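Local coordinates for putative aminooxidase (Propionibacterium acnes, PDB 2BA9), which isomerises polyunsaturated fatty acids, producing conjugated linoleic acid, and binds flavin-adenine dinucleotide, which probably takes part in the reaction, in a flavin-containing amine oxidoreductase fold, at residues M62-Y67 / M191-G196; L143-F148 / V176-V181; I162-A167 / K183-V188; F168-F173 / W368-H373. All coordinates share one frame; numbering follows the deposited sequence.

Contact 1 of 4, residues M62-Y67 / M191-G196. With FAD (flavin-adenine dinucleotide), chain D.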
# COMPACT_ATOMS: atom_id res chain seq x y z
N MET A 62 3.25 7.04 7.01
CA MET A 62 4.37 6.56 7.82
C MET A 62 5.21 5.44 7.22
O MET A 62 4.81 4.78 6.26
CB MET A 62 3.85 6.10 9.19
CG MET A 62 2.97 4.85 9.18
SD MET A 62 2.01 4.72 10.71
CE MET A 62 0.73 5.96 10.44
N GLY A 63 6.37 5.25 7.84
CA GLY A 63 7.24 4.11 7.61
C GLY A 63 7.83 3.63 8.93
O GLY A 63 7.50 4.15 10.01
N VAL A 64 8.70 2.63 8.85
CA VAL A 64 9.45 2.13 10.00
C VAL A 64 10.93 2.14 9.65
O VAL A 64 11.28 2.28 8.47
CB VAL A 64 9.00 0.70 10.43
CG1 VAL A 64 7.70 0.77 11.23
CG2 VAL A 64 8.87 -0.23 9.22
N PRO A 65 11.82 2.03 10.68
CA PRO A 65 13.27 2.10 10.46
C PRO A 65 13.81 1.04 9.54
O PRO A 65 14.91 1.21 9.01
CB PRO A 65 13.86 1.92 11.87
CG PRO A 65 12.78 2.29 12.80
CD PRO A 65 11.50 1.91 12.12
N SER A 66 13.06 -0.05 9.36
CA SER A 66 13.43 -1.12 8.42
C SER A 66 13.03 -0.79 6.97
O SER A 66 13.08 -1.66 6.11
CB SER A 66 12.84 -2.48 8.86
OG SER A 66 11.42 -2.48 8.89
N TYR A 67 12.64 0.45 6.68
CA TYR A 67 12.33 0.85 5.30
C TYR A 67 13.63 1.15 4.55
O TYR A 67 13.87 2.28 4.13
CB TYR A 67 11.39 2.07 5.29
CG TYR A 67 9.90 1.76 5.25
CD1 TYR A 67 9.38 0.60 5.84
CD2 TYR A 67 9.02 2.64 4.63
CE1 TYR A 67 8.02 0.32 5.78
CE2 TYR A 67 7.67 2.38 4.58
CZ TYR A 67 7.17 1.23 5.15
OH TYR A 67 5.81 0.98 5.09
N MET A 191 6.70 -5.06 15.70
CA MET A 191 7.29 -4.51 16.93
C MET A 191 7.51 -2.99 16.86
O MET A 191 7.22 -2.27 17.83
CB MET A 191 8.59 -5.23 17.26
CG MET A 191 8.40 -6.69 17.62
SD MET A 191 7.22 -6.98 18.96
CE MET A 191 5.73 -7.33 18.01
N SER A 192 8.00 -2.50 15.72
CA SER A 192 8.19 -1.06 15.51
C SER A 192 6.87 -0.29 15.61
O SER A 192 6.82 0.81 16.17
CB SER A 192 8.85 -0.81 14.15
OG SER A 192 10.15 -1.39 14.11
N PHE A 193 5.80 -0.86 15.08
CA PHE A 193 4.45 -0.30 15.29
C PHE A 193 4.07 -0.34 16.76
O PHE A 193 3.54 0.64 17.28
CB PHE A 193 3.40 -1.01 14.44
CG PHE A 193 3.13 -0.32 13.14
CD1 PHE A 193 3.81 -0.68 11.99
CD2 PHE A 193 2.20 0.71 13.08
CE1 PHE A 193 3.58 -0.03 10.80
CE2 PHE A 193 1.96 1.35 11.91
CZ PHE A 193 2.64 0.98 10.76
N ALA A 194 4.35 -1.46 17.43
CA ALA A 194 4.03 -1.65 18.84
C ALA A 194 4.74 -0.63 19.72
O ALA A 194 4.15 -0.06 20.64
CB ALA A 194 4.40 -3.06 19.29
N LYS A 195 6.00 -0.40 19.43
CA LYS A 195 6.79 0.61 20.14
C LYS A 195 6.44 2.06 19.75
O LYS A 195 6.73 2.99 20.49
CB LYS A 195 8.27 0.35 19.87
CG LYS A 195 9.22 1.30 20.57
CD LYS A 195 10.66 0.80 20.51
CE LYS A 195 11.67 1.83 21.05
NZ LYS A 195 11.59 3.17 20.37
N GLY A 196 5.84 2.25 18.57
CA GLY A 196 5.63 3.59 18.01
C GLY A 196 6.90 4.19 17.41
O GLY A 196 7.09 5.42 17.39
PA FAD D . 0.43 4.02 -6.69
O1A FAD D . 0.94 4.72 -5.47
O2A FAD D . -1.06 3.78 -6.77
O5B FAD D . 0.81 4.90 -7.98
C5B FAD D . 0.46 4.38 -9.24
C4B FAD D . 0.67 5.44 -10.31
O4B FAD D . 0.36 4.88 -11.57
C3B FAD D . -0.21 6.67 -10.08
O3B FAD D . 0.58 7.83 -10.08
C2B FAD D . -1.20 6.61 -11.22
O2B FAD D . -1.71 7.89 -11.58
C1B FAD D . -0.40 5.83 -12.28
N9A FAD D . -1.31 5.21 -13.26
C8A FAD D . -2.38 4.38 -13.00
N7A FAD D . -2.98 4.05 -14.18
C5A FAD D . -2.30 4.66 -15.19
C6A FAD D . -2.47 4.69 -16.59
N6A FAD D . -3.23 3.72 -17.19
N1A FAD D . -1.56 5.41 -17.35
C2A FAD D . -0.54 6.14 -16.77
N3A FAD D . -0.38 6.10 -15.39
C4A FAD D . -1.25 5.40 -14.61
N1 FAD D . 2.25 2.83 2.47
C2 FAD D . 3.19 2.65 3.46
O2 FAD D . 4.30 2.20 3.17
N3 FAD D . 2.88 2.95 4.77
C4 FAD D . 1.63 3.45 5.09
O4 FAD D . 1.39 3.73 6.28
C4X FAD D . 0.68 3.65 4.09
N5 FAD D . -0.59 4.13 4.37
C5X FAD D . -1.48 4.48 3.37
C6 FAD D . -2.69 5.09 3.69
C7 FAD D . -3.56 5.47 2.66
C7M FAD D . -4.84 6.15 3.04
C8 FAD D . -3.22 5.23 1.34
C8M FAD D . -4.12 5.61 0.20
C9 FAD D . -2.01 4.61 1.04
C9A FAD D . -1.13 4.22 2.05
N10 FAD D . 0.09 3.57 1.77
C10 FAD D . 1.01 3.35 2.77
C1' FAD D . 0.28 2.81 0.50
C2' FAD D . 1.21 3.53 -0.47
O2' FAD D . 0.87 4.90 -0.62
C3' FAD D . 1.15 2.79 -1.80
O3' FAD D . 1.36 1.40 -1.57
C4' FAD D . 2.17 3.35 -2.78
O4' FAD D . 1.80 4.66 -3.21
C5' FAD D . 2.29 2.39 -3.94
O5' FAD D . 2.98 3.00 -5.00
P FAD D . 2.77 2.45 -6.52
O1P FAD D . 3.56 3.31 -7.49
O2P FAD D . 3.18 1.02 -6.55
O3P FAD D . 1.21 2.63 -6.85
O HOH W 1 11.47 -1.99 11.53
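The ring of Phe-193 is approached obliquely by the sulfur of Met-62 and by a methyl of Val-64. Met-62 SD lies 3.6 Å from Phe-193 CE2 and 4.6 Å from the ring centroid, 64° off the ring normal, a Met-aromatic contact. A chi1 of 67° sets Met-62 CG between its backbone N and carbonyl carbon, where it also passes 3.5 Å from FAD O4. The second flat group, Tyr-67, carries Gly-63 CA and the amide N of Val-64 against one face, toward the rim, while FAD O2 sits at its edge. There Tyr-67 OH donates to FAD O2 over 2.7 Å, so the phenol grips the pyrimidine end of the flavin. Tyr-67 closes a type I beta turn from Val-64 and is the N-cap residue of helix 68-77; across the contact from this flavin-binding loop, helix 187-195 ends in a Schellman motif with Gly-196, at positive phi, as its C' residue. Val-64 places CG1 3.5 Å from Ser-192 CB. Beyond this apolar touch, one water joins the two segments, 2.7 Å from Ser-66 OG and 3.0 Å from Ser-192 OG; the latter hydroxyl also bonds to Val-188 O, one turn back in its own helix.

Contact 2 of 4, residues L143-F148 / V176-V181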
# COMPACT_ATOMS: atom_id res chain seq x y z
N LEU A 143 -2.85 -19.44 3.35
CA LEU A 143 -4.16 -19.41 4.00
C LEU A 143 -4.51 -18.00 4.47
O LEU A 143 -3.62 -17.19 4.72
CB LEU A 143 -4.15 -20.33 5.22
CG LEU A 143 -4.09 -21.83 4.96
CD1 LEU A 143 -3.84 -22.63 6.27
CD2 LEU A 143 -5.41 -22.25 4.27
N PRO A 144 -5.83 -17.70 4.62
CA PRO A 144 -6.18 -16.42 5.26
C PRO A 144 -5.50 -16.31 6.64
O PRO A 144 -5.30 -17.34 7.32
CB PRO A 144 -7.70 -16.48 5.37
CG PRO A 144 -8.14 -17.48 4.34
CD PRO A 144 -7.02 -18.47 4.24
N PHE A 145 -5.14 -15.09 7.02
CA PHE A 145 -4.32 -14.86 8.22
C PHE A 145 -4.86 -15.53 9.48
O PHE A 145 -4.08 -16.10 10.23
CB PHE A 145 -4.11 -13.37 8.47
CG PHE A 145 -3.00 -13.06 9.47
CD1 PHE A 145 -1.70 -13.45 9.24
CD2 PHE A 145 -3.27 -12.31 10.61
CE1 PHE A 145 -0.69 -13.16 10.15
CE2 PHE A 145 -2.26 -12.00 11.53
CZ PHE A 145 -0.97 -12.42 11.29
N ASP A 146 -6.18 -15.47 9.71
CA ASP A 146 -6.77 -16.08 10.90
C ASP A 146 -6.63 -17.59 10.88
O ASP A 146 -6.42 -18.20 11.93
CB ASP A 146 -8.26 -15.74 11.07
CG ASP A 146 -8.49 -14.35 11.62
OD1 ASP A 146 -7.67 -13.85 12.43
OD2 ASP A 146 -9.53 -13.76 11.25
N GLU A 147 -6.79 -18.18 9.70
CA GLU A 147 -6.63 -19.63 9.53
C GLU A 147 -5.17 -20.03 9.80
O GLU A 147 -4.90 -20.98 10.51
CB GLU A 147 -7.06 -20.07 8.13
CG GLU A 147 -8.57 -20.09 7.96
CD GLU A 147 -9.00 -20.57 6.58
OE1 GLU A 147 -8.38 -21.55 6.07
OE2 GLU A 147 -9.96 -19.97 6.03
N PHE A 148 -4.25 -19.27 9.23
CA PHE A 148 -2.82 -19.43 9.52
C PHE A 148 -2.56 -19.42 11.04
O PHE A 148 -1.89 -20.31 11.56
CB PHE A 148 -2.02 -18.32 8.81
CG PHE A 148 -0.61 -18.16 9.31
CD1 PHE A 148 0.41 -18.98 8.84
CD2 PHE A 148 -0.30 -17.20 10.26
CE1 PHE A 148 1.72 -18.83 9.30
CE2 PHE A 148 1.01 -17.04 10.73
CZ PHE A 148 2.02 -17.86 10.24
N VAL A 176 -7.88 -12.34 3.83
CA VAL A 176 -6.59 -11.91 3.22
C VAL A 176 -5.48 -12.89 3.58
O VAL A 176 -5.24 -13.13 4.77
CB VAL A 176 -6.18 -10.51 3.67
CG1 VAL A 176 -4.71 -10.24 3.30
CG2 VAL A 176 -7.09 -9.46 3.08
N PRO A 177 -4.79 -13.46 2.57
CA PRO A 177 -3.75 -14.46 2.84
C PRO A 177 -2.58 -14.01 3.72
O PRO A 177 -2.10 -12.87 3.59
CB PRO A 177 -3.24 -14.81 1.43
CG PRO A 177 -4.37 -14.47 0.51
CD PRO A 177 -5.00 -13.27 1.12
N ALA A 178 -2.10 -14.94 4.56
CA ALA A 178 -1.02 -14.67 5.53
C ALA A 178 0.23 -14.03 4.91
O ALA A 178 0.85 -13.16 5.53
CB ALA A 178 -0.63 -15.96 6.27
N ALA A 179 0.58 -14.45 3.70
CA ALA A 179 1.78 -13.97 2.99
C ALA A 179 1.84 -12.45 2.81
O ALA A 179 2.91 -11.84 2.86
CB ALA A 179 1.87 -14.62 1.64
N TYR A 180 0.69 -11.84 2.55
CA TYR A 180 0.64 -10.39 2.45
C TYR A 180 0.90 -9.76 3.82
O TYR A 180 1.72 -8.86 3.95
CB TYR A 180 -0.70 -9.93 1.89
CG TYR A 180 -0.95 -10.40 0.48
CD1 TYR A 180 -0.18 -9.93 -0.58
CD2 TYR A 180 -1.96 -11.31 0.20
CE1 TYR A 180 -0.40 -10.36 -1.88
CE2 TYR A 180 -2.20 -11.75 -1.10
CZ TYR A 180 -1.42 -11.27 -2.14
OH TYR A 180 -1.67 -11.71 -3.44
N VAL A 181 0.23 -10.28 4.85
CA VAL A 181 0.27 -9.66 6.18
C VAL A 181 1.70 -9.62 6.69
O VAL A 181 2.17 -8.57 7.13
CB VAL A 181 -0.62 -10.42 7.21
CG1 VAL A 181 -0.50 -9.77 8.63
CG2 VAL A 181 -2.10 -10.50 6.71
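Two backbone hydrogen bonds tie the segments together: Ala-178 N donates to Leu-143 O at 2.7 Å, and Phe-145 N to Val-176 O at 3.0 Å. The first is the straighter, 162° at the hydrogen. They flank the single beta bridge between Pro-144 and Pro-177, whose CA atoms approach to 4.0 Å; because each proline is the N-cap residue of a helix, two helix starts are clamped side by side. Each acceptor also takes a CA-H...O contact, Leu-143 O from Pro-177 CA and Val-176 O from Pro-144 CA. Beyond the bridge the side chains pack. With CG swung anti to the backbone N (chi1 -165°), the ring of Phe-145 presents a face to Val-181, and CG1 stands over its centre, 3.8 Å from the centroid and 13° off the normal, a CH-pi contact. Ala-178 CA lies at the edge of that same ring, while Ala-178 CB meets Phe-148 CB at 3.7 Å. In this way the first turns of helices 145-151 and 178-184 pack together within the protein interior. Phe-173 and Trp-161 add their rings around Phe-145, and helix 376-380 touches Leu-143 and Pro-144.

Contact 3 of 4, residues I162-A167 / K183-V188. With NA (sodium ion), chain B.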
# COMPACT_ATOMS: atom_id res chain seq x y z
N ILE A 162 -3.82 -6.50 13.82
CA ILE A 162 -4.97 -5.97 13.09
C ILE A 162 -4.96 -4.45 12.95
O ILE A 162 -5.40 -3.93 11.93
CB ILE A 162 -6.29 -6.44 13.71
CG1 ILE A 162 -7.44 -6.26 12.71
CG2 ILE A 162 -6.55 -5.73 15.04
CD1 ILE A 162 -8.74 -6.85 13.18
N ASN A 163 -4.46 -3.75 13.96
CA ASN A 163 -4.57 -2.29 14.00
C ASN A 163 -3.78 -1.57 12.89
O ASN A 163 -4.30 -0.67 12.24
CB ASN A 163 -4.19 -1.80 15.40
CG ASN A 163 -5.06 -2.40 16.48
OD1 ASN A 163 -6.28 -2.38 16.38
ND2 ASN A 163 -4.42 -2.95 17.52
N PRO A 164 -2.51 -1.97 12.64
CA PRO A 164 -1.80 -1.45 11.47
C PRO A 164 -2.12 -2.16 10.16
O PRO A 164 -1.44 -1.92 9.15
CB PRO A 164 -0.33 -1.69 11.82
CG PRO A 164 -0.30 -2.28 13.16
CD PRO A 164 -1.64 -2.86 13.40
N PHE A 165 -3.10 -3.06 10.16
CA PHE A 165 -3.42 -3.79 8.94
C PHE A 165 -4.79 -3.43 8.40
O PHE A 165 -4.89 -2.74 7.38
CB PHE A 165 -3.27 -5.30 9.11
CG PHE A 165 -3.28 -6.03 7.81
CD1 PHE A 165 -2.11 -6.12 7.04
CD2 PHE A 165 -4.46 -6.57 7.30
CE1 PHE A 165 -2.11 -6.76 5.81
CE2 PHE A 165 -4.46 -7.23 6.07
CZ PHE A 165 -3.29 -7.33 5.33
N THR A 166 -5.84 -3.89 9.08
CA THR A 166 -7.21 -3.68 8.63
C THR A 166 -7.61 -2.20 8.62
O THR A 166 -8.19 -1.71 7.65
CB THR A 166 -8.20 -4.50 9.48
OG1 THR A 166 -7.88 -5.90 9.35
CG2 THR A 166 -9.64 -4.26 9.04
N ALA A 167 -7.28 -1.49 9.69
CA ALA A 167 -7.50 -0.04 9.80
C ALA A 167 -6.78 0.75 8.70
O ALA A 167 -7.30 1.77 8.22
CB ALA A 167 -7.06 0.45 11.18
N LYS A 183 4.64 -10.15 5.14
CA LYS A 183 5.62 -9.43 4.32
C LYS A 183 5.64 -7.93 4.64
O LYS A 183 6.69 -7.30 4.58
CB LYS A 183 5.39 -9.67 2.82
CG LYS A 183 5.85 -11.06 2.38
CD LYS A 183 5.65 -11.34 0.89
CE LYS A 183 5.93 -12.80 0.59
NZ LYS A 183 7.32 -13.25 0.98
N TYR A 184 4.48 -7.37 4.98
CA TYR A 184 4.37 -6.02 5.54
C TYR A 184 4.68 -6.03 7.04
O TYR A 184 5.74 -5.54 7.47
CB TYR A 184 2.96 -5.45 5.25
CG TYR A 184 2.48 -4.30 6.12
CD1 TYR A 184 3.36 -3.35 6.63
CD2 TYR A 184 1.12 -4.16 6.40
CE1 TYR A 184 2.91 -2.33 7.42
CE2 TYR A 184 0.66 -3.12 7.18
CZ TYR A 184 1.55 -2.20 7.69
OH TYR A 184 1.12 -1.16 8.47
N LEU A 185 3.79 -6.60 7.82
CA LEU A 185 4.01 -6.71 9.26
C LEU A 185 4.80 -7.96 9.58
O LEU A 185 4.29 -8.91 10.17
CB LEU A 185 2.69 -6.67 10.03
CG LEU A 185 1.96 -5.32 10.05
CD1 LEU A 185 0.53 -5.52 10.51
CD2 LEU A 185 2.66 -4.31 10.94
N ASP A 186 6.06 -7.96 9.17
CA ASP A 186 6.97 -8.99 9.63
C ASP A 186 7.25 -8.70 11.09
O ASP A 186 6.86 -7.64 11.61
CB ASP A 186 8.25 -9.10 8.77
CG ASP A 186 9.07 -7.82 8.73
OD1 ASP A 186 8.69 -6.78 9.31
OD2 ASP A 186 10.12 -7.86 8.06
N PHE A 187 7.87 -9.64 11.79
CA PHE A 187 7.92 -9.50 13.25
C PHE A 187 8.59 -8.17 13.67
O PHE A 187 8.14 -7.52 14.60
CB PHE A 187 8.60 -10.69 13.90
CG PHE A 187 8.38 -10.75 15.38
CD1 PHE A 187 7.23 -11.33 15.91
CD2 PHE A 187 9.31 -10.19 16.25
CE1 PHE A 187 7.02 -11.37 17.27
CE2 PHE A 187 9.11 -10.23 17.61
CZ PHE A 187 7.96 -10.81 18.13
N VAL A 188 9.64 -7.77 12.96
CA VAL A 188 10.34 -6.53 13.31
C VAL A 188 9.49 -5.29 13.07
O VAL A 188 9.55 -4.33 13.84
CB VAL A 188 11.66 -6.41 12.52
CG1 VAL A 188 12.32 -5.06 12.80
CG2 VAL A 188 12.58 -7.53 12.91
NA NA B . 9.07 -6.56 4.27
O HOH W 2 8.22 -5.36 6.09
O HOH W 3 9.48 -8.15 5.61
O HOH W 4 9.10 -8.00 2.34
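Beside a sodium site, where helix 178-184 gives way to helix 187-195, Tyr-184 and Leu-185 meet the segment leading into helix 166-170. Leu-185 is the centre of an inverse gamma turn, and Asp-186 is the N-cap of the helix that follows. The phenol of Tyr-184 donates to Pro-164 O across 2.8 Å, with a C=O...donor angle of 140° and the hydroxyl tilted 19° from the carbonyl plane. Its ring is turned so that this oxygen lies in the ring plane, at the edge. CG anti to the backbone N (chi1 160°) carries the ring toward the partner segment, where Tyr-184 CD2 reaches Phe-165 CD1 at 3.8 Å; the two rings touch edge to edge. Leu-185 CG covers one face of the Tyr-184 ring, and its methyls spread toward the partner segment: Leu-185 CD1 comes 4.1 Å from Phe-165 CB, and CD2 lies near Pro-164 CB. On the metal side, Lys-183 O binds sodium at 2.5 Å, Glu-410 and three waters being the other ligands. One of these waters donates to Tyr-184 O and another to Asp-186 OD2. The metal's positive charge probably polarises those waters, strengthening their bonds to the carbonyl and the carboxylate, while Tyr-184 itself joins this hydrated end to the apolar interior.

Contact 4 of 4, residues F168-F173 / W368-H373. With FAD (flavin-adenine dinucleotide), chain D.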
# COMPACT_ATOMS: atom_id res chain seq x y z
N PHE A 168 -5.60 0.27 8.31
CA PHE A 168 -4.79 0.85 7.22
C PHE A 168 -5.30 0.39 5.85
O PHE A 168 -4.66 0.63 4.83
CB PHE A 168 -3.30 0.48 7.34
CG PHE A 168 -2.54 1.30 8.37
CD1 PHE A 168 -2.96 1.36 9.68
CD2 PHE A 168 -1.36 1.95 8.01
CE1 PHE A 168 -2.25 2.09 10.62
CE2 PHE A 168 -0.63 2.66 8.95
CZ PHE A 168 -1.08 2.73 10.27
N GLY A 169 -6.46 -0.27 5.84
CA GLY A 169 -7.23 -0.44 4.63
C GLY A 169 -6.90 -1.69 3.86
O GLY A 169 -7.40 -1.89 2.75
N TYR A 170 -6.09 -2.54 4.47
CA TYR A 170 -5.61 -3.75 3.82
C TYR A 170 -6.60 -4.91 3.88
O TYR A 170 -6.36 -5.96 3.30
CB TYR A 170 -4.27 -4.15 4.42
CG TYR A 170 -3.17 -3.14 4.17
CD1 TYR A 170 -2.77 -2.84 2.85
CD2 TYR A 170 -2.52 -2.50 5.22
CE1 TYR A 170 -1.76 -1.92 2.59
CE2 TYR A 170 -1.48 -1.56 4.97
CZ TYR A 170 -1.12 -1.28 3.64
OH TYR A 170 -0.11 -0.37 3.36
N GLY A 171 -7.72 -4.73 4.57
CA GLY A 171 -8.75 -5.75 4.56
C GLY A 171 -8.70 -6.63 5.78
O GLY A 171 -8.07 -6.29 6.77
N HIS A 172 -9.36 -7.78 5.70
CA HIS A 172 -9.72 -8.53 6.88
C HIS A 172 -9.08 -9.91 6.92
O HIS A 172 -8.98 -10.59 5.91
CB HIS A 172 -11.25 -8.61 7.00
CG HIS A 172 -11.89 -7.27 7.21
ND1 HIS A 172 -12.01 -6.34 6.20
CD2 HIS A 172 -12.42 -6.69 8.32
CE1 HIS A 172 -12.60 -5.25 6.68
NE2 HIS A 172 -12.86 -5.44 7.96
N PHE A 173 -8.64 -10.30 8.12
CA PHE A 173 -7.90 -11.54 8.35
C PHE A 173 -8.69 -12.82 8.09
O PHE A 173 -8.11 -13.90 7.94
CB PHE A 173 -7.36 -11.56 9.79
CG PHE A 173 -6.27 -10.55 10.08
CD1 PHE A 173 -6.01 -10.17 11.40
CD2 PHE A 173 -5.47 -9.99 9.07
CE1 PHE A 173 -5.01 -9.25 11.71
CE2 PHE A 173 -4.45 -9.07 9.38
CZ PHE A 173 -4.22 -8.70 10.69
N TRP A 368 -9.64 5.20 -2.82
CA TRP A 368 -8.42 4.80 -3.51
C TRP A 368 -8.53 3.38 -4.05
O TRP A 368 -9.15 2.52 -3.42
CB TRP A 368 -7.26 4.82 -2.54
CG TRP A 368 -6.87 6.13 -1.99
CD1 TRP A 368 -7.10 6.59 -0.73
CD2 TRP A 368 -6.12 7.16 -2.65
NE1 TRP A 368 -6.55 7.83 -0.56
CE2 TRP A 368 -5.94 8.20 -1.73
CE3 TRP A 368 -5.57 7.28 -3.94
CZ2 TRP A 368 -5.23 9.37 -2.05
CZ3 TRP A 368 -4.88 8.45 -4.25
CH2 TRP A 368 -4.72 9.47 -3.31
N TYR A 369 -7.91 3.13 -5.20
CA TYR A 369 -7.65 1.77 -5.66
C TYR A 369 -6.51 1.29 -4.79
O TYR A 369 -5.37 1.79 -4.87
CB TYR A 369 -7.26 1.75 -7.13
CG TYR A 369 -6.85 0.40 -7.65
CD1 TYR A 369 -7.77 -0.47 -8.23
CD2 TYR A 369 -5.52 -0.02 -7.59
CE1 TYR A 369 -7.37 -1.71 -8.75
CE2 TYR A 369 -5.12 -1.25 -8.08
CZ TYR A 369 -6.05 -2.09 -8.65
OH TYR A 369 -5.64 -3.30 -9.13
N TYR A 370 -6.83 0.32 -3.95
CA TYR A 370 -5.99 -0.00 -2.82
C TYR A 370 -5.75 -1.49 -2.76
O TYR A 370 -6.62 -2.30 -3.12
CB TYR A 370 -6.65 0.48 -1.53
CG TYR A 370 -5.69 0.68 -0.38
CD1 TYR A 370 -4.77 1.72 -0.41
CD2 TYR A 370 -5.71 -0.15 0.73
CE1 TYR A 370 -3.87 1.91 0.63
CE2 TYR A 370 -4.82 0.04 1.79
CZ TYR A 370 -3.90 1.08 1.72
OH TYR A 370 -3.03 1.29 2.74
N PHE A 371 -4.56 -1.84 -2.29
CA PHE A 371 -4.15 -3.20 -2.02
C PHE A 371 -4.61 -4.24 -3.03
O PHE A 371 -5.42 -5.10 -2.69
CB PHE A 371 -4.58 -3.61 -0.59
CG PHE A 371 -4.07 -4.97 -0.16
CD1 PHE A 371 -2.79 -5.41 -0.50
CD2 PHE A 371 -4.88 -5.82 0.57
CE1 PHE A 371 -2.31 -6.65 -0.10
CE2 PHE A 371 -4.42 -7.09 0.96
CZ PHE A 371 -3.12 -7.50 0.63
N PRO A 372 -4.10 -4.17 -4.27
CA PRO A 372 -4.40 -5.28 -5.16
C PRO A 372 -3.78 -6.55 -4.63
O PRO A 372 -2.63 -6.55 -4.17
CB PRO A 372 -3.73 -4.88 -6.49
CG PRO A 372 -2.64 -3.91 -6.07
CD PRO A 372 -3.24 -3.16 -4.91
N HIS A 373 -4.54 -7.63 -4.67
CA HIS A 373 -4.07 -8.92 -4.21
C HIS A 373 -4.94 -10.03 -4.82
O HIS A 373 -5.89 -9.74 -5.56
CB HIS A 373 -4.08 -8.98 -2.69
CG HIS A 373 -5.43 -8.85 -2.07
ND1 HIS A 373 -6.09 -7.64 -1.96
CD2 HIS A 373 -6.23 -9.77 -1.49
CE1 HIS A 373 -7.25 -7.83 -1.35
NE2 HIS A 373 -7.36 -9.11 -1.06
PA FAD D . 0.43 4.02 -6.69
O1A FAD D . 0.94 4.72 -5.47
O2A FAD D . -1.06 3.78 -6.77
O5B FAD D . 0.81 4.90 -7.98
C5B FAD D . 0.46 4.38 -9.24
C4B FAD D . 0.67 5.44 -10.31
O4B FAD D . 0.36 4.88 -11.57
C3B FAD D . -0.21 6.67 -10.08
O3B FAD D . 0.58 7.83 -10.08
C2B FAD D . -1.20 6.61 -11.22
O2B FAD D . -1.71 7.89 -11.58
C1B FAD D . -0.40 5.83 -12.28
N9A FAD D . -1.31 5.21 -13.26
C8A FAD D . -2.38 4.38 -13.00
N7A FAD D . -2.98 4.05 -14.18
C5A FAD D . -2.30 4.66 -15.19
C6A FAD D . -2.47 4.69 -16.59
N6A FAD D . -3.23 3.72 -17.19
N1A FAD D . -1.56 5.41 -17.35
C2A FAD D . -0.54 6.14 -16.77
N3A FAD D . -0.38 6.10 -15.39
C4A FAD D . -1.25 5.40 -14.61
N1 FAD D . 2.25 2.83 2.47
C2 FAD D . 3.19 2.65 3.46
O2 FAD D . 4.30 2.20 3.17
N3 FAD D . 2.88 2.95 4.77
C4 FAD D . 1.63 3.45 5.09
O4 FAD D . 1.39 3.73 6.28
C4X FAD D . 0.68 3.65 4.09
N5 FAD D . -0.59 4.13 4.37
C5X FAD D . -1.48 4.48 3.37
C6 FAD D . -2.69 5.09 3.69
C7 FAD D . -3.56 5.47 2.66
C7M FAD D . -4.84 6.15 3.04
C8 FAD D . -3.22 5.23 1.34
C8M FAD D . -4.12 5.61 0.20
C9 FAD D . -2.01 4.61 1.04
C9A FAD D . -1.13 4.22 2.05
N10 FAD D . 0.09 3.57 1.77
C10 FAD D . 1.01 3.35 2.77
C1' FAD D . 0.28 2.81 0.50
C2' FAD D . 1.21 3.53 -0.47
O2' FAD D . 0.87 4.90 -0.62
C3' FAD D . 1.15 2.79 -1.80
O3' FAD D . 1.36 1.40 -1.57
C4' FAD D . 2.17 3.35 -2.78
O4' FAD D . 1.80 4.66 -3.21
C5' FAD D . 2.29 2.39 -3.94
O5' FAD D . 2.98 3.00 -5.00
P FAD D . 2.77 2.45 -6.52
O1P FAD D . 3.56 3.31 -7.49
O2P FAD D . 3.18 1.02 -6.55
O3P FAD D . 1.21 2.63 -6.85
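Segment 168-173 takes in the last residues of helix 166-170, weakly bonded and widened to a pi-type turn, and the loop that follows from Gly-171; it lies against the end of strand 359-373 with Tyr-170 CA 6.0 Å from Phe-371 CA. Across this gap Tyr-370 OH donates to Phe-168 O at 2.7 Å, nearly along the C=O axis (174°). Tyr-370 CE1 abuts the flavin at FAD C9, which lies in the ring plane at the edge. Gly-169 O meets the same ring at its edge, 3.2 Å from Tyr-370 CD2. Tyr-170 forms the middle of an aromatic cluster: its ring runs near parallel to that of Tyr-370 (29°) but is displaced so that little of one ring lies over the other, and it turns its edge to the face of Phe-371 in a T-shaped pair, planes at 88°. The hydroxyl of Tyr-170 bonds to Gly-406 O. Phe-371 O accepts a hydrogen bond from His-373 ND1 at 2.7 Å, whereas Tyr-170 O is buried without a polar partner. Around the cofactor, the Trp-368 ring receives the flavin methyl C8M over one face, and Phe-168 sets its edge toward FAD O4. Strand 359-373 is an outermost strand of the mixed sheet, pairing with strand 277-288; on the side of helix 178-184, Phe-168 touches Tyr-184.

Overall arrangement
Contacts 1 and 4 both reach the flavin, their centres about 19 Å apart, and they join where Met-62 SD and Phe-193 CE2 each lie 3.7 Å from Phe-168 CZ. Contact 3 links them: Phe-193 CZ is 3.5 Å from Tyr-184 OH, and Tyr-184 CE2 is 3.4 Å from Tyr-170 CE2. Contact 2 is more remote, with the side chain of Val-181 about 14 Å from the cofactor, but Phe-165 and Phe-173 carry its packing into contacts 3 and 4. Along the chain, contacts 2 and 3 are nested inside the loop closed by contact 1, whereas contact 4 crosses all three, bringing a distant strand to the flavin.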